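Local coordinates for protein AgaA (Rhizobium radiobacter, PDB 6HLX) that binds the opine agropinic acid as the periplasmic solute-binding protein of an ABC transporter, and so serves its import into the bacterium, at residues V156-A164 with V174-K182; K459-N467 with G477-E486. One frame throughout, in Å; residues are numbered along the deposited sequence.

Contact 1 (V156-A164 with V174-K182); sequences VGAGPFKFA and VKKFDDYYK. With SO4 (sulfate ion), chain V; ACT (acetate ion), chain K.
Pro160 and Tyr180 run side by side and point the same way, the proline lying flat over one face of the phenol ring. Its CB stands 3.7 Å from the centroid of the Tyr180 ring and close to the ring normal, a CH-pi contact, while Ala158 O meets the same ring at its edge, in plane. With CG of Tyr180 anti to the backbone N (chi1 -177°), the ring is carried back from the Phe177-Tyr180 type I turn onto the proline. Beyond the proline the chains pair as an antiparallel hairpin. Lys162 and Lys175 exchange two backbone bonds, and Phe177 N adds a third to Pro160 O at 2.9 Å. Phe161 and Val174 cross at about a right angle, CB of Phe161 lying 3.6 Å from CG2 of Val174, and both also pack on Val191 of the next strand. Lys162 likewise crosses Phe177, CG of Lys162 meeting CB of Phe177 at 3.7 Å; a bend at chi3 (-78°) then turns its ammonium to a sulfate, NZ of Lys162 bonding to O4 at 2.9 Å and more weakly to O1. Asp178 N gives O1 of the ion a fairly straight bond of 2.8 Å (163°), and Asp179 N a weak one to O3. The ion probably comes from the crystallisation liquor. Ring packing and backbone pairing thus hold the hairpin and its turn together, whereas one lysine and two turn amides bind the sulfate although the nearby carboxylates of Asp178 and Asp179 would probably work against an anion, consistent with an opportunistic surface site.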
ATOM      1  N   VAL A 156       4.257   6.350 -20.366  1.00 21.54           N
ATOM      2  CA  VAL A 156       5.658   6.584 -20.742  1.00 20.78           C
ATOM      3  C   VAL A 156       6.416   6.764 -19.424  1.00 23.70           C
ATOM      4  O   VAL A 156       6.072   7.646 -18.640  1.00 24.10           O
ATOM      5  CB  VAL A 156       5.874   7.760 -21.717  1.00 25.28           C
ATOM      6  CG1 VAL A 156       7.372   8.052 -21.885  1.00 25.17           C
ATOM      7  CG2 VAL A 156       5.243   7.459 -23.083  1.00 25.17           C
ATOM      8  N   GLY A 157       7.403   5.905 -19.175  1.00 20.72           N
ATOM      9  CA  GLY A 157       8.162   5.975 -17.931  1.00 21.03           C
ATOM     10  C   GLY A 157       9.647   5.775 -18.140  1.00 23.19           C
ATOM     11  O   GLY A 157      10.154   5.845 -19.274  1.00 22.12           O
ATOM     12  N   ALA A 158      10.351   5.549 -17.035  1.00 19.86           N
ATOM     13  CA  ALA A 158      11.801   5.372 -17.044  1.00 20.16           C
ATOM     14  C   ALA A 158      12.210   4.008 -16.463  1.00 22.73           C
ATOM     15  O   ALA A 158      13.390   3.764 -16.230  1.00 22.50           O
ATOM     16  CB  ALA A 158      12.474   6.525 -16.286  1.00 21.20           C
ATOM     17  N   GLY A 159      11.238   3.122 -16.285  1.00 20.42           N
ATOM     18  CA  GLY A 159      11.491   1.809 -15.691  1.00 20.59           C
ATOM     19  C   GLY A 159      12.078   0.775 -16.643  1.00 22.29           C
ATOM     20  O   GLY A 159      12.263   1.055 -17.822  1.00 21.39           O
ATOM     21  N   PRO A 160      12.366  -0.448 -16.123  1.00 19.77           N
ATOM     22  CA  PRO A 160      13.059  -1.474 -16.940  1.00 19.49           C
ATOM     23  C   PRO A 160      12.230  -2.042 -18.090  1.00 21.52           C
ATOM     24  O   PRO A 160      12.804  -2.639 -18.997  1.00 21.48           O
ATOM     25  CB  PRO A 160      13.414  -2.572 -15.913  1.00 21.16           C
ATOM     26  CG  PRO A 160      12.423  -2.374 -14.796  1.00 23.55           C
ATOM     27  CD  PRO A 160      12.221  -0.885 -14.717  1.00 20.53           C
ATOM     28  N   PHE A 161      10.889  -1.888 -18.021  1.00 19.36           N
ATOM     29  CA  PHE A 161       9.994  -2.357 -19.089  1.00 18.52           C
ATOM     30  C   PHE A 161       9.156  -1.209 -19.634  1.00 24.35           C
ATOM     31  O   PHE A 161       8.794  -0.295 -18.881  1.00 22.77           O
ATOM     32  CB  PHE A 161       9.074  -3.483 -18.594  1.00 19.02           C
ATOM     33  CG  PHE A 161       9.776  -4.757 -18.165  1.00 19.74           C
ATOM     34  CD1 PHE A 161      10.045  -5.768 -19.090  1.00 21.58           C
ATOM     35  CD2 PHE A 161      10.123  -4.963 -16.830  1.00 20.22           C
ATOM     36  CE1 PHE A 161      10.684  -6.952 -18.694  1.00 21.42           C
ATOM     37  CE2 PHE A 161      10.777  -6.141 -16.436  1.00 21.78           C
ATOM     38  CZ  PHE A 161      11.052  -7.125 -17.373  1.00 20.95           C
ATOM     39  N   LYS A 162       8.842  -1.271 -20.937  1.00 23.09           N
ATOM     40  CA  LYS A 162       8.037  -0.272 -21.648  1.00 22.82           C
ATOM     41  C   LYS A 162       6.640  -0.832 -21.777  1.00 24.19           C
ATOM     42  O   LYS A 162       6.479  -2.031 -22.014  1.00 22.60           O
ATOM     43  CB  LYS A 162       8.559  -0.057 -23.088  1.00 26.07           C
ATOM     44  CG  LYS A 162      10.028   0.304 -23.231  1.00 42.21           C
ATOM     45  CD  LYS A 162      10.377   0.621 -24.689  1.00 43.92           C
ATOM     46  CE  LYS A 162      10.546  -0.602 -25.567  1.00 40.76           C
ATOM     47  NZ  LYS A 162      11.062  -0.220 -26.908  1.00 44.83           N
ATOM     48  N   PHE A 163       5.626   0.030 -21.696  1.00 21.80           N
ATOM     49  CA  PHE A 163       4.247  -0.400 -21.901  1.00 21.06           C
ATOM     50  C   PHE A 163       4.091  -0.840 -23.364  1.00 25.47           C
ATOM     51  O   PHE A 163       4.527  -0.128 -24.284  1.00 24.32           O
ATOM     52  CB  PHE A 163       3.303   0.769 -21.609  1.00 22.06           C
ATOM     53  CG  PHE A 163       1.839   0.491 -21.858  1.00 23.01           C
ATOM     54  CD1 PHE A 163       1.047  -0.088 -20.871  1.00 24.74           C
ATOM     55  CD2 PHE A 163       1.240   0.854 -23.063  1.00 24.98           C
ATOM     56  CE1 PHE A 163      -0.336  -0.289 -21.082  1.00 26.08           C
ATOM     57  CE2 PHE A 163      -0.126   0.623 -23.289  1.00 26.85           C
ATOM     58  CZ  PHE A 163      -0.906   0.053 -22.295  1.00 24.91           C
ATOM     59  N   ALA A 164       3.491  -2.020 -23.590  1.00 22.80           N
ATOM     60  CA  ALA A 164       3.319  -2.481 -24.972  1.00 24.46           C
ATOM     61  C   ALA A 164       1.852  -2.562 -25.389  1.00 30.45           C
ATOM     62  O   ALA A 164       1.538  -2.279 -26.548  1.00 34.24           O
ATOM     63  CB  ALA A 164       4.043  -3.791 -25.206  1.00 25.92           C
ATOM     64  N   VAL A 174       4.216  -5.821 -21.239  1.00 18.63           N
ATOM     65  CA  VAL A 174       5.334  -4.883 -21.153  1.00 17.78           C
ATOM     66  C   VAL A 174       6.540  -5.563 -21.802  1.00 21.93           C
ATOM     67  O   VAL A 174       6.632  -6.802 -21.770  1.00 22.17           O
ATOM     68  CB  VAL A 174       5.618  -4.389 -19.718  1.00 19.48           C
ATOM     69  CG1 VAL A 174       4.360  -3.747 -19.102  1.00 18.95           C
ATOM     70  CG2 VAL A 174       6.154  -5.521 -18.840  1.00 19.57           C
ATOM     71  N   LYS A 175       7.458  -4.767 -22.379  1.00 19.43           N
ATOM     72  CA  LYS A 175       8.619  -5.301 -23.099  1.00 18.94           C
ATOM     73  C   LYS A 175       9.888  -4.670 -22.555  1.00 23.89           C
ATOM     74  O   LYS A 175       9.872  -3.508 -22.163  1.00 23.10           O
ATOM     75  CB  LYS A 175       8.538  -4.948 -24.597  1.00 22.94           C
ATOM     76  CG  LYS A 175       7.424  -5.644 -25.362  1.00 34.61           C
ATOM     77  CD  LYS A 175       7.449  -5.246 -26.845  1.00 48.51           C
ATOM     78  CE  LYS A 175       6.278  -5.843 -27.587  1.00 65.23           C
ATOM     79  NZ  LYS A 175       6.709  -6.908 -28.526  1.00 80.12           N
ATOM     80  N   LYS A 176      10.999  -5.411 -22.587  1.00 21.03           N
ATOM     81  CA  LYS A 176      12.277  -4.914 -22.096  1.00 21.11           C
ATOM     82  C   LYS A 176      12.638  -3.564 -22.720  1.00 23.22           C
ATOM     83  O   LYS A 176      12.573  -3.404 -23.944  1.00 23.07           O
ATOM     84  CB  LYS A 176      13.377  -5.955 -22.417  1.00 22.39           C
ATOM     85  CG  LYS A 176      14.806  -5.498 -22.109  1.00 25.38           C
ATOM     86  CD  LYS A 176      15.767  -6.674 -22.189  1.00 29.15           C
ATOM     87  CE  LYS A 176      17.175  -6.231 -21.867  1.00 38.89           C
ATOM     88  NZ  LYS A 176      18.064  -7.388 -21.578  1.00 54.78           N
ATOM     89  N   PHE A 177      13.033  -2.609 -21.871  1.00 21.32           N
ATOM     90  CA  PHE A 177      13.503  -1.294 -22.311  1.00 20.39           C
ATOM     91  C   PHE A 177      15.038  -1.400 -22.428  1.00 23.28           C
ATOM     92  O   PHE A 177      15.739  -1.421 -21.409  1.00 23.64           O
ATOM     93  CB  PHE A 177      13.112  -0.228 -21.277  1.00 21.70           C
ATOM     94  CG  PHE A 177      13.631   1.170 -21.551  1.00 22.65           C
ATOM     95  CD1 PHE A 177      13.583   1.714 -22.838  1.00 25.10           C
ATOM     96  CD2 PHE A 177      14.087   1.976 -20.510  1.00 22.82           C
ATOM     97  CE1 PHE A 177      14.017   3.026 -23.077  1.00 26.47           C
ATOM     98  CE2 PHE A 177      14.522   3.285 -20.754  1.00 24.46           C
ATOM     99  CZ  PHE A 177      14.479   3.800 -22.032  1.00 24.06           C
ATOM    100  N   ASP A 178      15.559  -1.486 -23.676  1.00 22.69           N
ATOM    101  CA  ASP A 178      16.998  -1.676 -23.879  1.00 24.34           C
ATOM    102  C   ASP A 178      17.870  -0.553 -23.331  1.00 28.75           C
ATOM    103  O   ASP A 178      19.007  -0.812 -22.942  1.00 29.97           O
ATOM    104  CB  ASP A 178      17.321  -1.915 -25.354  1.00 27.25           C
ATOM    105  CG  ASP A 178      16.848  -3.249 -25.888  1.00 36.55           C
ATOM    106  OD1 ASP A 178      16.585  -4.165 -25.070  1.00 34.78           O
ATOM    107  OD2 ASP A 178      16.749  -3.385 -27.120  1.00 42.23           O
ATOM    108  N   ASP A 179      17.347   0.678 -23.313  1.00 24.56           N
ATOM    109  CA  ASP A 179      18.084   1.863 -22.847  1.00 23.78           C
ATOM    110  C   ASP A 179      17.949   2.106 -21.337  1.00 26.95           C
ATOM    111  O   ASP A 179      18.372   3.159 -20.851  1.00 26.16           O
ATOM    112  CB  ASP A 179      17.695   3.109 -23.660  1.00 26.39           C
ATOM    113  CG  ASP A 179      18.329   3.164 -25.047  1.00 40.81           C
ATOM    114  OD1 ASP A 179      19.246   2.348 -25.323  1.00 41.86           O
ATOM    115  OD2 ASP A 179      17.923   4.027 -25.845  1.00 46.60           O
ATOM    116  N   TYR A 180      17.437   1.093 -20.582  1.00 21.55           N
ATOM    117  CA  TYR A 180      17.343   1.184 -19.106  1.00 21.00           C
ATOM    118  C   TYR A 180      18.765   1.338 -18.530  1.00 24.30           C
ATOM    119  O   TYR A 180      19.735   0.814 -19.093  1.00 24.34           O
ATOM    120  CB  TYR A 180      16.658  -0.055 -18.554  1.00 20.60           C
ATOM    121  CG  TYR A 180      16.437  -0.037 -17.056  1.00 21.40           C
ATOM    122  CD1 TYR A 180      15.723   0.995 -16.446  1.00 22.25           C
ATOM    123  CD2 TYR A 180      16.879  -1.087 -16.257  1.00 21.91           C
ATOM    124  CE1 TYR A 180      15.445   0.969 -15.077  1.00 20.62           C
ATOM    125  CE2 TYR A 180      16.596  -1.127 -14.893  1.00 21.90           C
ATOM    126  CZ  TYR A 180      15.920  -0.076 -14.299  1.00 23.99           C
ATOM    127  OH  TYR A 180      15.615  -0.131 -12.966  1.00 23.67           O
ATOM    128  N   TYR A 181      18.891   2.114 -17.440  1.00 21.95           N
ATOM    129  CA  TYR A 181      20.214   2.483 -16.904  1.00 21.41           C
ATOM    130  C   TYR A 181      20.959   1.420 -16.095  1.00 26.32           C
ATOM    131  O   TYR A 181      22.130   1.657 -15.756  1.00 27.71           O
ATOM    132  CB  TYR A 181      20.117   3.780 -16.086  1.00 21.78           C
ATOM    133  CG  TYR A 181      19.045   3.757 -15.020  1.00 21.44           C
ATOM    134  CD1 TYR A 181      19.291   3.201 -13.765  1.00 22.96           C
ATOM    135  CD2 TYR A 181      17.788   4.309 -15.259  1.00 21.46           C
ATOM    136  CE1 TYR A 181      18.307   3.189 -12.775  1.00 21.87           C
ATOM    137  CE2 TYR A 181      16.793   4.297 -14.279  1.00 21.60           C
ATOM    138  CZ  TYR A 181      17.053   3.726 -13.045  1.00 22.64           C
ATOM    139  OH  TYR A 181      16.067   3.759 -12.084  1.00 24.20           O
ATOM    140  N   LYS A 182      20.337   0.271 -15.782  1.00 22.54           N
ATOM    141  CA  LYS A 182      21.044  -0.775 -15.030  1.00 22.49           C
ATOM    142  C   LYS A 182      21.568  -1.837 -15.981  1.00 28.47           C
ATOM    143  O   LYS A 182      20.800  -2.389 -16.776  1.00 26.68           O
ATOM    144  CB  LYS A 182      20.134  -1.414 -13.975  1.00 24.24           C
ATOM    145  CG  LYS A 182      19.665  -0.445 -12.906  1.00 25.36           C
ATOM    146  CD  LYS A 182      18.865  -1.147 -11.831  1.00 27.75           C
ATOM    147  CE  LYS A 182      18.297  -0.156 -10.828  1.00 27.43           C
ATOM    148  NZ  LYS A 182      17.549  -0.839  -9.722  1.00 29.06           N
TER
HETATM  149  S   SO4 V 621      14.406   0.573 -26.449  1.00 42.71           S
HETATM  150  O1  SO4 V 621      13.969  -0.752 -25.916  1.00 36.05           O
HETATM  151  O2  SO4 V 621      14.829   0.414 -27.891  1.00 45.38           O
HETATM  152  O3  SO4 V 621      15.573   1.099 -25.711  1.00 37.05           O
HETATM  153  O4  SO4 V 621      13.275   1.518 -26.397  1.00 41.52           O
HETATM  154  C   ACT K 610      20.638  -2.841  -8.260  1.00 59.73           C
HETATM  155  O   ACT K 610      20.705  -3.974  -7.731  1.00 60.65           O
HETATM  156  OXT ACT K 610      19.609  -2.121  -8.287  1.00 58.75           O
HETATM  157  CH3 ACT K 610      21.920  -2.294  -8.931  1.00 60.03           C

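Contact 2 (K459-N467 with G477-E486); sequences KKGVTGFTN and GLSIENTKIE
Ser479 OG accepts the amide of Thr466 in a nearly linear bond of 2.9 Å (N-H...O 176°). Its chi1 of 77° sets the hydroxyl between its own backbone N and carbonyl carbon, over one face of the Phe465 ring and 3.2 Å from CD1 of Phe465; the same hydroxyl is hydrogen-bonded to Ser476 O just before the segment. Thr483 OG1 lies at the edge of that ring, in its plane, and donates to Ser479 O at 3.0 Å. This carbonyl also receives Asn482 N, the two donors arriving from opposite faces of its plane. Gly464 O approaches the same oxygen without a bond, for both are acceptors; Gly464 O is served instead by a water, which donates to it at 2.7 Å, accepts from Asn482 ND2 and also bonds Thr466 OG1. The other end of the Asn482 amide, OD1, takes a bond from Lys185.

Farther along, a short antiparallel ladder does the pairing. Thr463 and Lys484 exchange bonds in both directions, Lys484 N reaching Thr463 O at 2.8 Å, and Glu486 N closes the ladder on Gly461 O at 3.1 Å. On one face CG2 of Val462 meets CD1 of Ile485 at 3.7 Å. Ile485 also packs on Asp212, which holds a zinc ion with His488 and His490 of the C-terminal histidine run, probably a tag. Gly461 and Gly464 have positive phi, which suits glycine, and CA of Gly464 makes a CA-H...O contact with Asn482 O at 3.5 Å. With two donors on Ser479 O and the water on Gly464 O, the close approach of these carbonyls is offset, while Ser479 OG satisfies Thr466 N.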
ATOM      1  N   LYS A 459       6.420 -20.838 -10.470  1.00 23.77           N
ATOM      2  CA  LYS A 459       6.631 -22.153 -11.042  1.00 25.47           C
ATOM      3  C   LYS A 459       8.110 -22.507 -10.877  1.00 29.20           C
ATOM      4  O   LYS A 459       8.965 -21.620 -10.912  1.00 27.41           O
ATOM      5  CB  LYS A 459       6.264 -22.144 -12.543  1.00 29.30           C
ATOM      6  CG  LYS A 459       4.849 -22.647 -12.836  1.00 51.29           C
ATOM      7  CD  LYS A 459       4.741 -24.178 -12.670  1.00 65.16           C
ATOM      8  CE  LYS A 459       3.578 -24.799 -13.393  1.00 76.68           C
ATOM      9  NZ  LYS A 459       3.068 -26.002 -12.677  1.00 84.46           N
ATOM     10  N   LYS A 460       8.423 -23.795 -10.725  1.00 27.05           N
ATOM     11  CA  LYS A 460       9.829 -24.224 -10.691  1.00 26.94           C
ATOM     12  C   LYS A 460      10.421 -23.766 -12.043  1.00 29.29           C
ATOM     13  O   LYS A 460       9.809 -23.982 -13.092  1.00 29.10           O
ATOM     14  CB  LYS A 460       9.917 -25.751 -10.566  1.00 29.29           C
ATOM     15  CG  LYS A 460      11.352 -26.281 -10.455  1.00 35.93           C
ATOM     16  CD  LYS A 460      11.366 -27.791 -10.250  1.00 43.54           C
ATOM     17  CE  LYS A 460      12.773 -28.325 -10.095  1.00 56.03           C
ATOM     18  NZ  LYS A 460      12.779 -29.764  -9.719  1.00 67.85           N
ATOM     19  N   GLY A 461      11.556 -23.087 -11.990  1.00 26.76           N
ATOM     20  CA  GLY A 461      12.192 -22.528 -13.181  1.00 26.19           C
ATOM     21  C   GLY A 461      12.276 -21.015 -13.095  1.00 27.36           C
ATOM     22  O   GLY A 461      13.081 -20.393 -13.789  1.00 26.66           O
ATOM     23  N   VAL A 462      11.431 -20.403 -12.239  1.00 23.37           N
ATOM     24  CA  VAL A 462      11.432 -18.953 -12.009  1.00 21.84           C
ATOM     25  C   VAL A 462      12.394 -18.684 -10.864  1.00 26.24           C
ATOM     26  O   VAL A 462      12.318 -19.352  -9.825  1.00 26.04           O
ATOM     27  CB  VAL A 462      10.011 -18.421 -11.638  1.00 25.15           C
ATOM     28  CG1 VAL A 462      10.054 -16.953 -11.210  1.00 25.05           C
ATOM     29  CG2 VAL A 462       9.008 -18.635 -12.770  1.00 24.94           C
ATOM     30  N   THR A 463      13.275 -17.690 -11.029  1.00 23.69           N
ATOM     31  CA  THR A 463      14.175 -17.247  -9.957  1.00 22.79           C
ATOM     32  C   THR A 463      14.234 -15.738  -9.989  1.00 24.03           C
ATOM     33  O   THR A 463      13.817 -15.134 -10.971  1.00 23.98           O
ATOM     34  CB  THR A 463      15.609 -17.832 -10.121  1.00 25.68           C
ATOM     35  OG1 THR A 463      16.134 -17.418 -11.381  1.00 26.24           O
ATOM     36  CG2 THR A 463      15.666 -19.376  -9.997  1.00 27.95           C
ATOM     37  N   GLY A 464      14.762 -15.134  -8.931  1.00 21.81           N
ATOM     38  CA  GLY A 464      14.977 -13.699  -8.906  1.00 20.60           C
ATOM     39  C   GLY A 464      13.757 -12.856  -8.623  1.00 24.05           C
ATOM     40  O   GLY A 464      13.856 -11.640  -8.720  1.00 25.01           O
ATOM     41  N   PHE A 465      12.590 -13.473  -8.346  1.00 21.11           N
ATOM     42  CA  PHE A 465      11.420 -12.685  -7.934  1.00 19.31           C
ATOM     43  C   PHE A 465      11.433 -12.723  -6.406  1.00 24.19           C
ATOM     44  O   PHE A 465      11.599 -13.799  -5.820  1.00 23.44           O
ATOM     45  CB  PHE A 465      10.079 -13.210  -8.494  1.00 20.74           C
ATOM     46  CG  PHE A 465       8.942 -12.240  -8.198  1.00 21.41           C
ATOM     47  CD1 PHE A 465       8.740 -11.110  -8.993  1.00 21.87           C
ATOM     48  CD2 PHE A 465       8.119 -12.423  -7.086  1.00 23.10           C
ATOM     49  CE1 PHE A 465       7.723 -10.188  -8.692  1.00 23.23           C
ATOM     50  CE2 PHE A 465       7.105 -11.506  -6.785  1.00 24.72           C
ATOM     51  CZ  PHE A 465       6.913 -10.389  -7.581  1.00 23.05           C
ATOM     52  N   THR A 466      11.242 -11.558  -5.773  1.00 20.92           N
ATOM     53  CA  THR A 466      11.330 -11.433  -4.323  1.00 20.11           C
ATOM     54  C   THR A 466      10.037 -10.902  -3.744  1.00 21.65           C
ATOM     55  O   THR A 466       9.553  -9.845  -4.163  1.00 19.94           O
ATOM     56  CB  THR A 466      12.478 -10.458  -3.939  1.00 25.42           C
ATOM     57  OG1 THR A 466      13.701 -10.933  -4.494  1.00 24.97           O
ATOM     58  CG2 THR A 466      12.662 -10.329  -2.411  1.00 23.73           C
ATOM     59  N   ASN A 467       9.520 -11.612  -2.744  1.00 18.65           N
ATOM     60  CA  ASN A 467       8.365 -11.134  -1.962  1.00 18.15           C
ATOM     61  C   ASN A 467       9.059 -10.213  -0.925  1.00 20.66           C
ATOM     62  O   ASN A 467       9.715 -10.699   0.012  1.00 21.72           O
ATOM     63  CB  ASN A 467       7.643 -12.301  -1.276  1.00 17.82           C
ATOM     64  CG  ASN A 467       6.367 -11.836  -0.598  1.00 20.99           C
ATOM     65  OD1 ASN A 467       6.132 -10.632  -0.440  1.00 20.25           O
ATOM     66  ND2 ASN A 467       5.525 -12.780  -0.205  1.00 20.10           N
ATOM     67  N   GLY A 477       6.561  -6.086  -7.007  1.00 17.96           N
ATOM     68  CA  GLY A 477       6.651  -5.958  -8.466  1.00 18.62           C
ATOM     69  C   GLY A 477       7.945  -5.294  -8.928  1.00 21.95           C
ATOM     70  O   GLY A 477       8.396  -5.532 -10.057  1.00 21.06           O
ATOM     71  N   LEU A 478       8.605  -4.507  -8.040  1.00 18.56           N
ATOM     72  CA  LEU A 478       9.924  -3.936  -8.375  1.00 19.18           C
ATOM     73  C   LEU A 478      10.941  -5.035  -8.721  1.00 22.13           C
ATOM     74  O   LEU A 478      11.811  -4.834  -9.580  1.00 23.84           O
ATOM     75  CB  LEU A 478      10.482  -3.170  -7.169  1.00 19.14           C
ATOM     76  CG  LEU A 478       9.970  -1.749  -6.989  1.00 22.93           C
ATOM     77  CD1 LEU A 478      10.275  -1.228  -5.559  1.00 22.89           C
ATOM     78  CD2 LEU A 478      10.611  -0.820  -8.031  1.00 25.53           C
ATOM     79  N   SER A 479      10.852  -6.193  -8.038  1.00 18.43           N
ATOM     80  CA  SER A 479      11.821  -7.274  -8.217  1.00 19.04           C
ATOM     81  C   SER A 479      11.726  -7.970  -9.602  1.00 20.70           C
ATOM     82  O   SER A 479      12.572  -8.814  -9.914  1.00 22.75           O
ATOM     83  CB  SER A 479      11.721  -8.281  -7.071  1.00 22.34           C
ATOM     84  OG  SER A 479      10.598  -9.135  -7.232  1.00 21.43           O
ATOM     85  N   ILE A 480      10.705  -7.614 -10.431  1.00 17.77           N
ATOM     86  CA  ILE A 480      10.589  -8.223 -11.776  1.00 18.65           C
ATOM     87  C   ILE A 480      11.839  -7.925 -12.634  1.00 21.41           C
ATOM     88  O   ILE A 480      12.136  -8.671 -13.559  1.00 21.87           O
ATOM     89  CB  ILE A 480       9.266  -7.795 -12.485  1.00 20.86           C
ATOM     90  CG1 ILE A 480       8.871  -8.776 -13.663  1.00 21.03           C
ATOM     91  CG2 ILE A 480       9.294  -6.327 -12.950  1.00 20.87           C
ATOM     92  CD1 ILE A 480       8.304 -10.157 -13.171  1.00 26.17           C
ATOM     93  N   GLU A 481      12.569  -6.839 -12.328  1.00 19.84           N
ATOM     94  CA  GLU A 481      13.769  -6.521 -13.114  1.00 19.91           C
ATOM     95  C   GLU A 481      14.906  -7.529 -12.892  1.00 24.15           C
ATOM     96  O   GLU A 481      15.872  -7.529 -13.652  1.00 23.38           O
ATOM     97  CB  GLU A 481      14.256  -5.095 -12.835  1.00 21.01           C
ATOM     98  CG  GLU A 481      14.833  -4.874 -11.442  1.00 24.73           C
ATOM     99  CD  GLU A 481      15.440  -3.496 -11.242  1.00 38.39           C
ATOM    100  OE1 GLU A 481      15.471  -2.720 -12.218  1.00 28.02           O
ATOM    101  OE2 GLU A 481      15.896  -3.195 -10.119  1.00 40.57           O
ATOM    102  N   ASN A 482      14.825  -8.323 -11.811  1.00 20.93           N
ATOM    103  CA  ASN A 482      15.842  -9.333 -11.471  1.00 21.51           C
ATOM    104  C   ASN A 482      15.368 -10.744 -11.789  1.00 25.25           C
ATOM    105  O   ASN A 482      16.105 -11.706 -11.571  1.00 24.19           O
ATOM    106  CB  ASN A 482      16.090  -9.288  -9.967  1.00 23.07           C
ATOM    107  CG  ASN A 482      16.566  -7.950  -9.466  1.00 31.64           C
ATOM    108  OD1 ASN A 482      17.351  -7.257 -10.127  1.00 27.71           O
ATOM    109  ND2 ASN A 482      16.114  -7.583  -8.278  1.00 30.03           N
ATOM    110  N   THR A 483      14.101 -10.874 -12.163  1.00 20.61           N
ATOM    111  CA  THR A 483      13.481 -12.180 -12.382  1.00 19.77           C
ATOM    112  C   THR A 483      13.997 -12.839 -13.657  1.00 23.91           C
ATOM    113  O   THR A 483      14.192 -12.163 -14.665  1.00 22.75           O
ATOM    114  CB  THR A 483      11.961 -12.028 -12.330  1.00 21.25           C
ATOM    115  OG1 THR A 483      11.624 -11.371 -11.084  1.00 20.06           O
ATOM    116  CG2 THR A 483      11.231 -13.380 -12.432  1.00 23.18           C
ATOM    117  N   LYS A 484      14.211 -14.152 -13.597  1.00 21.64           N
ATOM    118  CA  LYS A 484      14.659 -14.961 -14.742  1.00 21.09           C
ATOM    119  C   LYS A 484      13.771 -16.193 -14.825  1.00 24.50           C
ATOM    120  O   LYS A 484      13.205 -16.617 -13.815  1.00 23.29           O
ATOM    121  CB  LYS A 484      16.121 -15.412 -14.557  1.00 24.59           C
ATOM    122  CG  LYS A 484      17.111 -14.272 -14.338  1.00 27.93           C
ATOM    123  CD  LYS A 484      18.547 -14.770 -14.311  1.00 35.29           C
ATOM    124  CE  LYS A 484      19.507 -13.620 -14.119  1.00 45.67           C
ATOM    125  NZ  LYS A 484      20.921 -14.007 -14.409  1.00 54.96           N
ATOM    126  N   ILE A 485      13.660 -16.779 -16.022  1.00 21.62           N
ATOM    127  CA  ILE A 485      12.846 -17.966 -16.186  1.00 22.53           C
ATOM    128  C   ILE A 485      13.576 -18.886 -17.152  1.00 27.20           C
ATOM    129  O   ILE A 485      14.119 -18.432 -18.167  1.00 27.40           O
ATOM    130  CB  ILE A 485      11.392 -17.612 -16.626  1.00 25.42           C
ATOM    131  CG1 ILE A 485      10.460 -18.825 -16.474  1.00 26.53           C
ATOM    132  CG2 ILE A 485      11.312 -16.969 -18.037  1.00 26.81           C
ATOM    133  CD1 ILE A 485       9.010 -18.468 -16.507  1.00 32.12           C
ATOM    134  N   GLU A 486      13.634 -20.166 -16.805  1.00 26.22           N
ATOM    135  CA  GLU A 486      14.282 -21.163 -17.669  1.00 26.82           C
ATOM    136  C   GLU A 486      13.431 -21.362 -18.912  1.00 30.18           C
ATOM    137  O   GLU A 486      12.210 -21.185 -18.863  1.00 27.38           O
ATOM    138  CB  GLU A 486      14.390 -22.498 -16.918  1.00 29.10           C
ATOM    139  CG  GLU A 486      15.493 -22.507 -15.875  1.00 37.44           C
ATOM    140  CD  GLU A 486      15.698 -23.844 -15.190  1.00 60.99           C
ATOM    141  OE1 GLU A 486      15.522 -24.894 -15.850  1.00 60.74           O
ATOM    142  OE2 GLU A 486      16.041 -23.839 -13.986  1.00 56.42           O
TER
HETATM  143  O   HOH W   1      14.928 -10.079  -6.783  1.00 23.31           O

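Overall arrangement
Contact 1 comes first along the chain and closes before contact 2 opens; their centres lie about 17 Å apart, on the same side of the chain's centre. The hairpin of contact 1 forms one margin of the mixed seven-stranded sheet, with strand 161-167 outermost. Contact 2 follows strand 456-459 of that sheet and pairs strands 462-463 and 484-485 in a separate two-stranded ladder. The two meet through Glu481, hydrogen-bonded to Tyr180 and salt-bridged to Lys182, and through Ile480 packing on Phe161; both also touch helix 23-32 and strand 190-195. The late C-terminal segment is thereby fastened to a part of the fold contributed by residues far earlier in the sequence.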